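Local atomic coordinates of protein P47 (Clostridium botulinum, PDB entry 6EKT), a protein that may form part of a progenitor toxin complex that protects botulinum neurotoxin type A2 during its passage through the host gastrointestinal tract. Residues Y199-T202 and G207-F210. Numbering follows the deposited sequence.
Sequences YSPT and GYLF
Tyr199 and Tyr208 form the last antiparallel pair of a beta hairpin, where strand 193-199 gives way to the loop that returns as strand 208-214. The pair is of the hydrogen-bonded type: Tyr199 N donates to Tyr208 O at 2.8 Å, and Tyr208 N returns a bond to Tyr199 O at 2.9 Å. As directly paired residues, with CA atoms 5.0 Å apart, both put their side chains on the same face of the sheet. Their rings run side by side with planes only 7° apart, yet the centroids are 5.8 Å apart and neither ring covers the other; this is a rim-to-rim meeting, closest at Tyr199 CD1 and Tyr208 CD2 (3.5 Å), and not a stack. The Tyr199 ring is set anti to its own amide nitrogen (chi1 176°), whereas that of Tyr208 is anti to its carbonyl carbon. Beyond the pair, Pro201 lies over one face of the Tyr208 ring. Its CG stands 4.1 Å from the ring centroid, 21° off the normal, which meets the geometry of a CH-pi contact. Tyr199 also reaches Phe210, two residues after Tyr208 on the partner strand: Tyr199 CB lies in the plane of the Phe210 ring, at its edge, 3.6 Å from Phe210 CE2. Backbone hydrogen bonds pair Leu209 with Cys33 of strand 29-34 and Gly207 with Lys35, where helix 35-49 begins, placing this hairpin at one margin of an antiparallel sheet in the elongated, TULIP-like P47 fold.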
ATOM      1  N   TYR A 199     -11.989   8.307   2.994  1.00 27.07           N
ATOM      2  CA  TYR A 199     -11.966   8.918   1.662  1.00 27.62           C
ATOM      3  C   TYR A 199     -13.269   8.661   0.923  1.00 29.62           C
ATOM      4  O   TYR A 199     -13.744   7.523   0.902  1.00 29.86           O
ATOM      5  CB  TYR A 199     -10.785   8.344   0.839  1.00 26.90           C
ATOM      6  CG  TYR A 199     -10.699   8.826  -0.603  1.00 26.90           C
ATOM      7  CD1 TYR A 199     -11.371   8.140  -1.631  1.00 27.60           C
ATOM      8  CD2 TYR A 199      -9.930   9.950  -0.949  1.00 26.78           C
ATOM      9  CE1 TYR A 199     -11.293   8.556  -2.954  1.00 28.56           C
ATOM     10  CE2 TYR A 199      -9.853  10.383  -2.280  1.00 27.45           C
ATOM     11  CZ  TYR A 199     -10.535   9.678  -3.278  1.00 28.47           C
ATOM     12  OH  TYR A 199     -10.463  10.075  -4.598  1.00 29.71           O
ATOM     13  N   SER A 200     -13.810   9.709   0.291  1.00 32.37           N
ATOM     14  CA  SER A 200     -15.031   9.627  -0.537  1.00 34.77           C
ATOM     15  C   SER A 200     -14.715   9.694  -2.039  1.00 37.56           C
ATOM     16  O   SER A 200     -14.289  10.740  -2.533  1.00 37.89           O
ATOM     17  CB  SER A 200     -16.022  10.734  -0.151  1.00 38.20           C
ATOM     18  OG  SER A 200     -16.418  10.622   1.216  1.00 39.29           O
ATOM     19  N   PRO A 201     -14.907   8.576  -2.774  1.00 40.00           N
ATOM     20  CA  PRO A 201     -14.618   8.544  -4.222  1.00 42.43           C
ATOM     21  C   PRO A 201     -15.669   9.277  -5.055  1.00 45.32           C
ATOM     22  O   PRO A 201     -16.808   9.457  -4.593  1.00 45.95           O
ATOM     23  CB  PRO A 201     -14.607   7.049  -4.551  1.00 42.42           C
ATOM     24  CG  PRO A 201     -15.482   6.434  -3.511  1.00 42.29           C
ATOM     25  CD  PRO A 201     -15.298   7.249  -2.264  1.00 40.71           C
ATOM     26  N   THR A 202     -15.282   9.697  -6.261  1.00 47.76           N
ATOM     27  CA  THR A 202     -16.169  10.466  -7.170  1.00 51.99           C
ATOM     28  C   THR A 202     -17.442   9.719  -7.601  1.00 55.18           C
ATOM     29  O   THR A 202     -17.490   8.484  -7.603  1.00 58.72           O
ATOM     30  CB  THR A 202     -15.425  10.930  -8.434  1.00 52.27           C
ATOM     31  OG1 THR A 202     -14.800   9.795  -9.050  1.00 52.77           O
ATOM     32  CG2 THR A 202     -14.357  11.974  -8.090  1.00 51.07           C
ATOM     33  N   GLY A 207     -17.341   4.176  -0.209  1.00 35.92           N
ATOM     34  CA  GLY A 207     -16.384   4.964   0.578  1.00 33.14           C
ATOM     35  C   GLY A 207     -15.222   4.079   0.995  1.00 32.10           C
ATOM     36  O   GLY A 207     -15.376   2.842   1.076  1.00 32.30           O
ATOM     37  N   TYR A 208     -14.060   4.700   1.223  1.00 29.91           N
ATOM     38  CA  TYR A 208     -12.816   3.968   1.519  1.00 28.39           C
ATOM     39  C   TYR A 208     -12.224   4.324   2.886  1.00 26.82           C
ATOM     40  O   TYR A 208     -12.150   5.507   3.257  1.00 26.78           O
ATOM     41  CB  TYR A 208     -11.754   4.202   0.414  1.00 28.11           C
ATOM     42  CG  TYR A 208     -12.191   3.976  -1.037  1.00 28.89           C
ATOM     43  CD1 TYR A 208     -13.137   2.996  -1.379  1.00 30.38           C
ATOM     44  CD2 TYR A 208     -11.614   4.718  -2.081  1.00 28.89           C
ATOM     45  CE1 TYR A 208     -13.518   2.782  -2.705  1.00 30.76           C
ATOM     46  CE2 TYR A 208     -11.988   4.513  -3.412  1.00 29.56           C
ATOM     47  CZ  TYR A 208     -12.953   3.544  -3.711  1.00 31.06           C
ATOM     48  OH  TYR A 208     -13.336   3.307  -5.010  1.00 32.32           O
ATOM     49  N   LEU A 209     -11.837   3.295   3.638  1.00 26.05           N
ATOM     50  CA  LEU A 209     -11.062   3.469   4.871  1.00 25.09           C
ATOM     51  C   LEU A 209      -9.615   3.215   4.503  1.00 24.33           C
ATOM     52  O   LEU A 209      -9.300   2.187   3.848  1.00 25.67           O
ATOM     53  CB  LEU A 209     -11.483   2.478   5.972  1.00 26.15           C
ATOM     54  CG  LEU A 209     -12.793   2.739   6.759  1.00 26.53           C
ATOM     55  CD1 LEU A 209     -13.991   2.388   5.906  1.00 27.51           C
ATOM     56  CD2 LEU A 209     -12.843   1.905   8.035  1.00 27.70           C
ATOM     57  N   PHE A 210      -8.737   4.134   4.900  1.00 22.62           N
ATOM     58  CA  PHE A 210      -7.309   4.027   4.595  1.00 22.35           C
ATOM     59  C   PHE A 210      -6.470   4.087   5.849  1.00 22.44           C
ATOM     60  O   PHE A 210      -6.818   4.799   6.790  1.00 22.78           O
ATOM     61  CB  PHE A 210      -6.867   5.148   3.641  1.00 22.37           C
ATOM     62  CG  PHE A 210      -7.245   4.917   2.207  1.00 22.42           C
ATOM     63  CD1 PHE A 210      -6.599   3.933   1.453  1.00 22.98           C
ATOM     64  CD2 PHE A 210      -8.216   5.710   1.588  1.00 22.99           C
ATOM     65  CE1 PHE A 210      -6.941   3.718   0.114  1.00 23.90           C
ATOM     66  CE2 PHE A 210      -8.561   5.517   0.248  1.00 23.10           C
ATOM     67  CZ  PHE A 210      -7.926   4.517  -0.493  1.00 23.82           C
TER